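Local coordinates for 70 kDa protein (PDB 4B2N), which is the rubber oxygenase RoxA, a dioxygenase with two covalently bound hemes c that processively cleaves rubber, at residues L122-L127 / K139-Y144; I255-A260 / S598-V603; V365-R370 / I656-T661; E471-P476 / P485-L490. All coordinates share one frame; numbering follows the deposited sequence.

In the fold
A single chain holding two hemes c carries all four contacts. Contact 2 lies nearest the first heme site, the W600 side chain about 7 Å from a bound heme c, while Y141 of contact 1 is about 12 Å from one. Contact 3 belongs to the second site: the Y367 side chain comes within about 3 Å of H394, one of its two axial iron ligands. The centres of contacts 2 and 3 are about 42 Å apart, on opposite sides of the chain's centre. Contact 4, away from the heme sites, touches contact 2 through a probable hydrogen bond from R474 NH1 to P259 O (2.8 Å). It nests in the loops closed by contacts 2 and 3.

Contact 1: L122-L127 / K139-Y144; sequences LQWGYL and KRYGLY
W124, third residue of a type I beta turn running from L122 to G125, lays its indole against R140 and Y141 at the end of helix 133-141, which closes in a Schellman motif with G142 at positive phi. Over the indole face the contact is CH-pi and van der Waals. The R140 chain is extended, with CG anti to the backbone N (chi1 -175°), and runs antiparallel to the indole side chain. R140 CD makes a CH-pi contact 3.5 Å from the centroid of the W124 five-membered ring. Beyond it the guanidinium lies at only 26° to the indole plane, with W124 CD1 over its face, 3.1 Å from R140 NE. Hydrogen bonding follows: W124 NE1 donates to Y141 OH, the hydroxyl lying almost in the indole plane. D224 ties the two helix residues together, forming a salt bridge with R140 NE and a hydrogen bond with Y141 OH. A water adds an indirect link between backbone and guanidinium, 2.8 Å from W124 O, to which it donates, and accepting from R140 NH1. The direct bond is nearly straight: W124 NE1 to Y141 OH spans 3.1 Å with an N-H...O angle of 167°.

Contact 2: I255-A260 / S598-V603; sequences ISLLPA and SMWDNV
L257 and W600 face each other across two helices, their CA atoms 6.4 Å apart. The tight part is made by the two methyls of one leucine. A chi1 of 175° points the L257 branch opposite its own backbone N and across to helix 599-607. There CD2 meets the benzo part of the indole, 3.5 Å from W600 CE3. The same methyl reaches the next turn, 4.2 Å from V603 CG1, so it lies between side chains three residues apart. The other methyl, L257 CD1, rests 3.6 Å from the backbone O of W600. Leucine and indole meet roughly perpendicular, and no hydrogen bond joins the segments. At its polar end the indole is tied down separately, W600 NE1 bonding to D250 O. The contact loosens quickly to one side: S256 is partly exposed, its side chain 7.0 Å from the nearest atom of 598-603, and D601 is exposed with its CB directed away. D601 nevertheless serves the helix start, its N donating to the N-cap side chain of S598 (D601 N to OG 3.0 Å, 168°). With all three touching side chains buried, and W600 about 9 Å from the heme-bound C194, this is apolar helix-helix packing beside the first heme c site: a leucine set between residues i and i+3 of the opposing helix.

Contact 3: V365-R370 / I656-T661; sequences VIYHER and IEYIKT
Y658 reaches across from helix 649-660 to meet Y367 and H368 on helix 357-369. From CB outward its course is set by chi1: at 176° the ring swings clear of its own backbone N and over to the other helix. One side of the ring does most of the touching. CD2 of Y658 lies 3.6 Å from Y367 CB, and the next atom, CE2, comes to 3.5 Å from Y367 CG. The two tyrosine side chains run crosswise, with ring planes 59° apart. At CZ the partner changes, H368 CE1 being 3.9 Å away. The tip, Y658 OH, meets that carbon at 3.2 Å, near the imidazole plane and at its edge. H368 is held in this rotation by both nitrogens, ND1 bonding to A364 O and NE2 to Y397 N. Y367 CD1 sits over the centre of one imidazole face, and the ring also stacks with H401. At the root of Y658, its carbonyl O accepts a bond from T661 N. Y367 OH bonds to G395 O, and its side chain lies about 3 Å from both C390 and H394, while I659 touches heme. The arrangement is an aromatic cluster of Y367, H368 and Y658 that joins helices 357-369 and 649-660 beside the CXXCH segment of the second heme.

Contact 4: E471-P476 / P485-L490; sequences ELRRVP and PIYSPL
P476 lies flat against the ring of Y487, which links helix 467-481 to the loop that follows it. The loop segment begins at P485, which meets the helix through a water. That water donates to both carbonyls, 2.7 Å from P485 O and 2.8 Å from P476 O, bridging the two backbone oxygens. I486 turns its CB away from 471-476, and its side chain packs on Y480 further along the same helix. Y487 carries the direct contact. Its extended first torsion (chi1 177°) lets the ring run out beside the proline, both side chains pointing the same way. P476 CG stands over the ring centre in a CH-pi contact, 3.5 Å from the centroid and only 5° off the normal. Nearer the root, P476 CB is 3.4 Å from Y487 CG, which makes this the closest part of the contact. The phenol end reaches one turn back along the helix, where Y487 OH lies 3.7 Å from L472 CD2. R473 CG comes in at the ring edge, close to its plane and 3.8 Å from Y487 OH. The R473 chain then bends at chi3 and leads its guanidinium away to a salt bridge with D263. S488 follows with a weak hydrogen bond from R477 NH1 to its OG, P489 O accepts from N453 ND2, and L490 packs on Y480. The loop thus folds back along helix 467-481 on its way to strand 500-502, while R474 of that helix, its CB turned away from the loop, forms a salt bridge with E275.

Contact 1: L122-L127 / K139-Y144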
# COMPACT_ATOMS: atom_id res chain seq x y z
N LEU A 122 -16.81 -24.99 2.19
CA LEU A 122 -16.77 -25.96 3.32
C LEU A 122 -16.20 -25.28 4.54
O LEU A 122 -16.74 -25.45 5.64
CB LEU A 122 -15.96 -27.23 3.03
CG LEU A 122 -16.59 -28.10 1.95
CD1 LEU A 122 -15.61 -29.22 1.58
CD2 LEU A 122 -17.97 -28.63 2.42
N GLN A 123 -15.13 -24.49 4.35
CA GLN A 123 -14.49 -23.78 5.45
C GLN A 123 -15.34 -22.64 5.99
O GLN A 123 -15.11 -22.12 7.08
CB GLN A 123 -13.09 -23.22 5.01
CG GLN A 123 -12.01 -24.33 5.05
CD GLN A 123 -12.26 -25.43 4.05
OE1 GLN A 123 -12.60 -25.19 2.85
NE2 GLN A 123 -12.15 -26.68 4.54
N TRP A 124 -16.31 -22.20 5.21
CA TRP A 124 -17.24 -21.17 5.75
C TRP A 124 -18.33 -21.84 6.57
O TRP A 124 -19.16 -21.16 7.15
CB TRP A 124 -17.99 -20.51 4.62
CG TRP A 124 -17.16 -19.87 3.53
CD1 TRP A 124 -15.81 -19.56 3.56
CD2 TRP A 124 -17.62 -19.49 2.22
NE1 TRP A 124 -15.40 -19.04 2.39
CE2 TRP A 124 -16.45 -18.93 1.53
CE3 TRP A 124 -18.84 -19.54 1.56
CZ2 TRP A 124 -16.52 -18.44 0.23
CZ3 TRP A 124 -18.90 -19.09 0.22
CH2 TRP A 124 -17.78 -18.51 -0.41
N GLY A 125 -18.41 -23.18 6.53
CA GLY A 125 -19.47 -23.90 7.26
C GLY A 125 -20.68 -24.27 6.39
O GLY A 125 -21.69 -24.69 6.94
N TYR A 126 -20.56 -24.22 5.05
CA TYR A 126 -21.67 -24.60 4.17
C TYR A 126 -21.40 -26.08 3.84
O TYR A 126 -20.23 -26.53 3.91
CB TYR A 126 -21.69 -23.79 2.87
CG TYR A 126 -22.06 -22.32 3.06
CD1 TYR A 126 -22.60 -21.82 4.29
CD2 TYR A 126 -21.94 -21.47 2.02
CE1 TYR A 126 -22.97 -20.44 4.43
CE2 TYR A 126 -22.28 -20.12 2.13
CZ TYR A 126 -22.82 -19.63 3.32
OH TYR A 126 -23.14 -18.30 3.40
N LEU A 127 -22.44 -26.81 3.47
CA LEU A 127 -22.21 -28.21 3.16
C LEU A 127 -22.13 -28.43 1.65
O LEU A 127 -21.43 -29.34 1.24
CB LEU A 127 -23.33 -29.10 3.71
CG LEU A 127 -23.41 -29.12 5.24
CD1 LEU A 127 -24.73 -29.77 5.70
CD2 LEU A 127 -22.24 -29.91 5.83
N LYS A 139 -17.74 -11.04 -1.33
CA LYS A 139 -18.31 -10.43 -0.13
C LYS A 139 -17.50 -10.77 1.14
O LYS A 139 -17.12 -9.88 1.89
CB LYS A 139 -19.75 -10.90 0.08
CG LYS A 139 -20.79 -10.18 -0.77
CD LYS A 139 -22.09 -10.99 -0.69
CE LYS A 139 -23.20 -10.34 -1.41
NZ LYS A 139 -24.39 -11.11 -0.95
N ARG A 140 -17.20 -12.06 1.33
CA ARG A 140 -16.53 -12.54 2.54
C ARG A 140 -15.15 -11.93 2.67
O ARG A 140 -14.72 -11.49 3.75
CB ARG A 140 -16.37 -14.07 2.50
CG ARG A 140 -15.78 -14.64 3.81
CD ARG A 140 -15.83 -16.14 3.67
NE ARG A 140 -15.17 -16.80 4.78
CZ ARG A 140 -15.81 -17.18 5.89
NH1 ARG A 140 -17.12 -16.91 6.00
NH2 ARG A 140 -15.14 -17.82 6.86
N TYR A 141 -14.44 -11.84 1.56
CA TYR A 141 -13.03 -11.51 1.69
C TYR A 141 -12.77 -10.03 1.42
O TYR A 141 -11.62 -9.59 1.51
CB TYR A 141 -12.18 -12.39 0.77
CG TYR A 141 -12.25 -13.85 1.15
CD1 TYR A 141 -11.95 -14.28 2.47
CD2 TYR A 141 -12.62 -14.81 0.21
CE1 TYR A 141 -12.09 -15.63 2.83
CE2 TYR A 141 -12.71 -16.14 0.56
CZ TYR A 141 -12.41 -16.56 1.83
OH TYR A 141 -12.57 -17.92 2.09
N GLY A 142 -13.82 -9.30 1.07
CA GLY A 142 -13.71 -7.88 0.74
C GLY A 142 -12.99 -7.64 -0.57
O GLY A 142 -12.22 -6.67 -0.69
N LEU A 143 -13.32 -8.43 -1.57
CA LEU A 143 -12.75 -8.33 -2.93
C LEU A 143 -13.89 -7.94 -3.92
O LEU A 143 -14.99 -7.50 -3.45
CB LEU A 143 -12.12 -9.70 -3.33
CG LEU A 143 -11.06 -10.13 -2.31
CD1 LEU A 143 -10.50 -11.50 -2.70
CD2 LEU A 143 -9.93 -9.08 -2.21
N TYR A 144 -13.67 -8.03 -5.23
CA TYR A 144 -14.63 -7.49 -6.23
C TYR A 144 -14.62 -8.42 -7.44
O TYR A 144 -13.61 -9.06 -7.70
CB TYR A 144 -14.21 -6.10 -6.68
CG TYR A 144 -14.00 -5.20 -5.49
CD1 TYR A 144 -12.77 -5.24 -4.81
CD2 TYR A 144 -15.05 -4.42 -4.97
CE1 TYR A 144 -12.55 -4.47 -3.68
CE2 TYR A 144 -14.85 -3.61 -3.85
CZ TYR A 144 -13.61 -3.70 -3.17
OH TYR A 144 -13.37 -2.95 -2.05
O HOH W 1 -18.33 -18.64 7.88

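Contact 2: I255-A260 / S598-V603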
# COMPACT_ATOMS: atom_id res chain seq x y z
N ILE A 255 8.44 -6.59 5.83
CA ILE A 255 9.75 -5.99 5.78
C ILE A 255 10.57 -6.41 7.00
O ILE A 255 11.75 -6.68 6.87
CB ILE A 255 9.67 -4.42 5.72
CG1 ILE A 255 8.94 -3.98 4.46
CG2 ILE A 255 11.09 -3.76 5.88
CD1 ILE A 255 9.61 -4.37 3.16
N SER A 256 9.96 -6.39 8.19
CA SER A 256 10.60 -6.82 9.44
C SER A 256 10.88 -8.25 9.41
O SER A 256 11.84 -8.69 10.03
CB SER A 256 9.70 -6.61 10.70
OG SER A 256 9.36 -5.23 10.82
N LEU A 257 10.03 -9.02 8.73
CA LEU A 257 10.25 -10.50 8.67
C LEU A 257 11.38 -10.97 7.74
O LEU A 257 12.03 -11.98 8.00
CB LEU A 257 8.95 -11.27 8.29
CG LEU A 257 9.11 -12.78 8.08
CD1 LEU A 257 9.34 -13.37 9.48
CD2 LEU A 257 7.96 -13.53 7.42
N LEU A 258 11.48 -10.33 6.56
CA LEU A 258 12.52 -10.60 5.55
C LEU A 258 13.89 -11.10 6.10
O LEU A 258 14.36 -12.19 5.68
CB LEU A 258 12.70 -9.33 4.62
CG LEU A 258 11.49 -8.98 3.72
CD1 LEU A 258 11.80 -7.73 2.95
CD2 LEU A 258 11.19 -10.13 2.74
N PRO A 259 14.54 -10.34 7.00
CA PRO A 259 15.90 -10.85 7.35
C PRO A 259 15.93 -12.10 8.20
O PRO A 259 17.00 -12.72 8.29
CB PRO A 259 16.53 -9.68 8.09
CG PRO A 259 15.39 -8.84 8.57
CD PRO A 259 14.34 -8.97 7.50
N ALA A 260 14.78 -12.47 8.78
CA ALA A 260 14.67 -13.73 9.51
C ALA A 260 14.77 -14.94 8.61
O ALA A 260 15.31 -15.91 9.03
CB ALA A 260 13.34 -13.81 10.27
N SER A 598 -0.41 -12.86 14.56
CA SER A 598 0.54 -12.37 13.56
C SER A 598 1.05 -13.58 12.85
O SER A 598 1.83 -14.37 13.43
CB SER A 598 1.71 -11.73 14.23
OG SER A 598 2.72 -11.43 13.26
N MET A 599 0.66 -13.72 11.58
CA MET A 599 1.21 -14.82 10.76
C MET A 599 2.73 -14.65 10.65
O MET A 599 3.46 -15.60 10.72
CB MET A 599 0.52 -14.79 9.43
CG MET A 599 0.96 -15.89 8.54
SD MET A 599 0.15 -17.42 8.94
CE MET A 599 -1.41 -17.08 8.21
N TRP A 600 3.22 -13.42 10.40
CA TRP A 600 4.66 -13.21 10.24
C TRP A 600 5.46 -13.70 11.44
O TRP A 600 6.44 -14.45 11.24
CB TRP A 600 5.05 -11.75 10.01
CG TRP A 600 4.33 -11.03 8.88
CD1 TRP A 600 3.67 -9.81 8.98
CD2 TRP A 600 4.27 -11.40 7.46
NE1 TRP A 600 3.16 -9.43 7.76
CE2 TRP A 600 3.51 -10.34 6.79
CE3 TRP A 600 4.73 -12.46 6.70
CZ2 TRP A 600 3.22 -10.40 5.44
CZ3 TRP A 600 4.50 -12.45 5.32
CH2 TRP A 600 3.73 -11.48 4.70
N ASP A 601 5.01 -13.30 12.66
CA ASP A 601 5.65 -13.78 13.90
C ASP A 601 5.76 -15.29 13.99
O ASP A 601 6.80 -15.81 14.39
CB ASP A 601 4.96 -13.26 15.14
CG ASP A 601 5.11 -11.76 15.29
OD1 ASP A 601 5.95 -11.13 14.63
OD2 ASP A 601 4.37 -11.21 16.11
N ASN A 602 4.70 -15.99 13.64
CA ASN A 602 4.69 -17.43 13.79
C ASN A 602 5.45 -18.10 12.69
O ASN A 602 6.09 -19.12 12.92
CB ASN A 602 3.25 -17.97 13.95
CG ASN A 602 2.64 -17.46 15.26
OD1 ASN A 602 1.93 -16.44 15.31
ND2 ASN A 602 3.05 -18.07 16.34
N VAL A 603 5.43 -17.50 11.50
CA VAL A 603 6.28 -18.02 10.39
C VAL A 603 7.78 -17.97 10.78
O VAL A 603 8.54 -18.93 10.60
CB VAL A 603 5.98 -17.22 9.08
CG1 VAL A 603 7.01 -17.55 7.99
CG2 VAL A 603 4.59 -17.62 8.59

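Contact 3: V365-R370 / I656-T661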
# COMPACT_ATOMS: atom_id res chain seq x y z
N VAL A 365 -8.26 28.39 -3.40
CA VAL A 365 -7.55 29.46 -2.74
C VAL A 365 -7.19 29.08 -1.32
O VAL A 365 -6.07 29.37 -0.88
CB VAL A 365 -8.35 30.80 -2.77
CG1 VAL A 365 -7.56 31.90 -2.05
CG2 VAL A 365 -8.50 31.24 -4.22
N ILE A 366 -8.15 28.51 -0.59
CA ILE A 366 -7.95 28.18 0.78
C ILE A 366 -6.84 27.14 0.79
O ILE A 366 -5.87 27.25 1.55
CB ILE A 366 -9.23 27.59 1.39
CG1 ILE A 366 -10.31 28.71 1.59
CG2 ILE A 366 -8.92 27.01 2.78
CD1 ILE A 366 -11.72 28.13 1.53
N TYR A 367 -6.97 26.14 -0.09
CA TYR A 367 -5.98 25.03 -0.17
C TYR A 367 -4.54 25.59 -0.20
O TYR A 367 -3.66 25.19 0.60
CB TYR A 367 -6.28 24.13 -1.39
CG TYR A 367 -5.23 23.01 -1.50
CD1 TYR A 367 -4.01 23.26 -2.06
CD2 TYR A 367 -5.46 21.74 -1.00
CE1 TYR A 367 -3.01 22.29 -2.10
CE2 TYR A 367 -4.48 20.78 -1.04
CZ TYR A 367 -3.28 21.05 -1.57
OH TYR A 367 -2.33 20.07 -1.58
N HIS A 368 -4.29 26.54 -1.09
CA HIS A 368 -2.94 27.05 -1.35
C HIS A 368 -2.54 28.23 -0.46
O HIS A 368 -1.34 28.53 -0.30
CB HIS A 368 -2.88 27.47 -2.81
CG HIS A 368 -2.94 26.32 -3.76
ND1 HIS A 368 -4.13 25.82 -4.24
CD2 HIS A 368 -1.92 25.53 -4.29
CE1 HIS A 368 -3.85 24.78 -5.08
NE2 HIS A 368 -2.50 24.63 -5.12
N GLU A 369 -3.50 28.88 0.19
CA GLU A 369 -3.13 30.13 0.84
C GLU A 369 -3.49 30.28 2.29
O GLU A 369 -2.89 31.12 2.95
CB GLU A 369 -3.68 31.35 0.05
CG GLU A 369 -3.17 31.41 -1.39
CD GLU A 369 -3.71 32.59 -2.20
OE1 GLU A 369 -4.17 33.58 -1.60
OE2 GLU A 369 -3.68 32.53 -3.43
N ARG A 370 -4.45 29.49 2.78
CA ARG A 370 -4.94 29.71 4.15
C ARG A 370 -3.94 29.11 5.14
O ARG A 370 -3.65 27.92 5.09
CB ARG A 370 -6.34 29.13 4.35
CG ARG A 370 -7.23 29.90 5.36
CD ARG A 370 -6.87 29.67 6.81
NE ARG A 370 -8.07 29.54 7.67
CZ ARG A 370 -8.01 29.27 8.98
NH1 ARG A 370 -6.83 29.14 9.58
NH2 ARG A 370 -9.13 29.14 9.70
N ILE A 656 -13.59 20.84 0.43
CA ILE A 656 -14.13 19.58 -0.13
C ILE A 656 -14.50 19.68 -1.59
O ILE A 656 -14.19 18.78 -2.41
CB ILE A 656 -15.29 19.02 0.72
CG1 ILE A 656 -14.71 18.38 1.98
CG2 ILE A 656 -16.11 17.99 -0.04
CD1 ILE A 656 -15.74 18.41 3.12
N GLU A 657 -15.18 20.76 -1.96
CA GLU A 657 -15.51 20.98 -3.34
C GLU A 657 -14.24 21.03 -4.19
O GLU A 657 -14.20 20.50 -5.31
CB GLU A 657 -16.25 22.31 -3.47
CG GLU A 657 -17.13 22.24 -4.70
CD GLU A 657 -18.30 21.29 -4.56
OE1 GLU A 657 -18.55 20.73 -3.46
OE2 GLU A 657 -18.95 21.05 -5.60
N TYR A 658 -13.21 21.71 -3.68
CA TYR A 658 -11.96 21.76 -4.43
C TYR A 658 -11.35 20.34 -4.63
O TYR A 658 -10.87 19.99 -5.73
CB TYR A 658 -10.98 22.68 -3.73
CG TYR A 658 -9.63 22.70 -4.40
CD1 TYR A 658 -9.52 23.00 -5.77
CD2 TYR A 658 -8.46 22.44 -3.68
CE1 TYR A 658 -8.30 23.01 -6.39
CE2 TYR A 658 -7.21 22.45 -4.31
CZ TYR A 658 -7.16 22.75 -5.66
OH TYR A 658 -5.99 22.82 -6.31
N ILE A 659 -11.42 19.52 -3.61
CA ILE A 659 -10.80 18.18 -3.70
C ILE A 659 -11.52 17.30 -4.75
O ILE A 659 -10.91 16.39 -5.38
CB ILE A 659 -10.70 17.50 -2.32
CG1 ILE A 659 -9.66 18.25 -1.46
CG2 ILE A 659 -10.32 15.99 -2.48
CD1 ILE A 659 -9.83 18.07 0.02
N LYS A 660 -12.84 17.54 -4.90
CA LYS A 660 -13.60 16.93 -5.98
C LYS A 660 -12.98 17.16 -7.36
O LYS A 660 -13.12 16.32 -8.22
CB LYS A 660 -15.07 17.42 -5.97
CG LYS A 660 -15.85 17.03 -4.74
CD LYS A 660 -17.30 17.53 -4.85
CE LYS A 660 -18.15 17.29 -3.61
NZ LYS A 660 -19.47 18.00 -3.71
N THR A 661 -12.32 18.31 -7.57
CA THR A 661 -11.72 18.61 -8.84
C THR A 661 -10.32 17.98 -9.01
O THR A 661 -9.76 18.05 -10.10
CB THR A 661 -11.53 20.10 -9.10
OG1 THR A 661 -10.61 20.62 -8.18
CG2 THR A 661 -12.83 20.92 -8.95

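Contact 4: E471-P476 / P485-L490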
# COMPACT_ATOMS: atom_id res chain seq x y z
N GLU A 471 25.19 -18.82 6.42
CA GLU A 471 25.52 -18.82 7.87
C GLU A 471 26.83 -18.13 8.19
O GLU A 471 26.95 -17.46 9.21
CB GLU A 471 25.40 -20.23 8.52
CG GLU A 471 25.88 -20.32 10.00
CD GLU A 471 25.99 -21.81 10.49
OE1 GLU A 471 25.15 -22.63 10.00
OE2 GLU A 471 26.93 -22.17 11.29
N LEU A 472 27.82 -18.29 7.35
CA LEU A 472 29.09 -17.68 7.57
C LEU A 472 28.88 -16.18 7.59
O LEU A 472 29.33 -15.46 8.50
CB LEU A 472 30.10 -18.15 6.45
CG LEU A 472 31.50 -17.44 6.41
CD1 LEU A 472 32.50 -18.14 5.49
CD2 LEU A 472 31.40 -15.97 6.02
N ARG A 473 28.20 -15.68 6.59
CA ARG A 473 28.07 -14.21 6.41
C ARG A 473 27.20 -13.53 7.46
O ARG A 473 27.37 -12.30 7.72
CB ARG A 473 27.46 -13.89 5.02
CG ARG A 473 28.44 -14.12 3.85
CD ARG A 473 27.79 -13.85 2.49
NE ARG A 473 26.53 -14.57 2.19
CZ ARG A 473 26.46 -15.65 1.41
NH1 ARG A 473 27.59 -16.20 0.95
NH2 ARG A 473 25.29 -16.17 1.08
N ARG A 474 26.20 -14.26 7.97
CA ARG A 474 25.30 -13.67 9.04
C ARG A 474 26.04 -13.00 10.21
O ARG A 474 25.63 -11.93 10.76
CB ARG A 474 24.32 -14.75 9.59
CG ARG A 474 23.27 -15.15 8.58
CD ARG A 474 22.23 -14.04 8.35
NE ARG A 474 21.08 -14.67 7.70
CZ ARG A 474 19.94 -14.09 7.47
NH1 ARG A 474 19.79 -12.81 7.78
NH2 ARG A 474 18.94 -14.82 6.97
N VAL A 475 27.13 -13.63 10.66
CA VAL A 475 27.79 -13.16 11.89
C VAL A 475 28.44 -11.76 11.66
O VAL A 475 28.12 -10.81 12.36
CB VAL A 475 28.80 -14.22 12.40
CG1 VAL A 475 29.49 -13.69 13.65
CG2 VAL A 475 28.10 -15.54 12.72
N PRO A 476 29.34 -11.62 10.65
CA PRO A 476 29.93 -10.30 10.47
C PRO A 476 28.89 -9.33 10.00
O PRO A 476 29.03 -8.17 10.27
CB PRO A 476 30.96 -10.46 9.33
CG PRO A 476 30.63 -11.78 8.71
CD PRO A 476 30.04 -12.60 9.81
N PRO A 485 32.58 -3.13 12.25
CA PRO A 485 33.13 -2.87 10.92
C PRO A 485 32.16 -3.30 9.82
O PRO A 485 31.34 -4.25 9.97
CB PRO A 485 34.37 -3.77 10.85
CG PRO A 485 34.77 -3.95 12.27
CD PRO A 485 33.50 -3.94 13.08
N ILE A 486 32.29 -2.57 8.72
CA ILE A 486 31.56 -2.86 7.49
C ILE A 486 31.90 -4.25 7.06
O ILE A 486 33.07 -4.69 7.16
CB ILE A 486 31.92 -1.84 6.42
CG1 ILE A 486 31.22 -0.52 6.79
CG2 ILE A 486 31.52 -2.37 5.04
CD1 ILE A 486 31.75 0.69 6.04
N TYR A 487 30.90 -5.03 6.66
CA TYR A 487 31.24 -6.31 6.09
C TYR A 487 30.68 -6.27 4.65
O TYR A 487 31.42 -6.10 3.67
CB TYR A 487 30.60 -7.45 6.90
CG TYR A 487 30.86 -8.81 6.31
CD1 TYR A 487 32.17 -9.33 6.31
CD2 TYR A 487 29.86 -9.56 5.71
CE1 TYR A 487 32.46 -10.59 5.78
CE2 TYR A 487 30.16 -10.82 5.15
CZ TYR A 487 31.44 -11.32 5.22
OH TYR A 487 31.77 -12.55 4.69
N SER A 488 29.39 -6.45 4.51
CA SER A 488 28.75 -6.36 3.18
C SER A 488 28.72 -4.92 2.69
O SER A 488 28.48 -3.98 3.47
CB SER A 488 27.31 -6.85 3.24
OG SER A 488 27.22 -8.16 3.78
N PRO A 489 28.93 -4.70 1.40
CA PRO A 489 28.88 -3.26 1.08
C PRO A 489 27.46 -2.65 1.23
O PRO A 489 26.43 -3.37 1.14
CB PRO A 489 29.34 -3.21 -0.36
CG PRO A 489 29.20 -4.62 -0.91
CD PRO A 489 29.17 -5.58 0.25
N LEU A 490 27.45 -1.36 1.46
CA LEU A 490 26.21 -0.60 1.54
C LEU A 490 25.71 -0.21 0.15
O LEU A 490 26.50 0.08 -0.73
CB LEU A 490 26.36 0.64 2.34
CG LEU A 490 26.94 0.43 3.74
CD1 LEU A 490 26.74 1.73 4.47
CD2 LEU A 490 26.27 -0.67 4.52
O HOH W 2 31.53 -6.90 10.61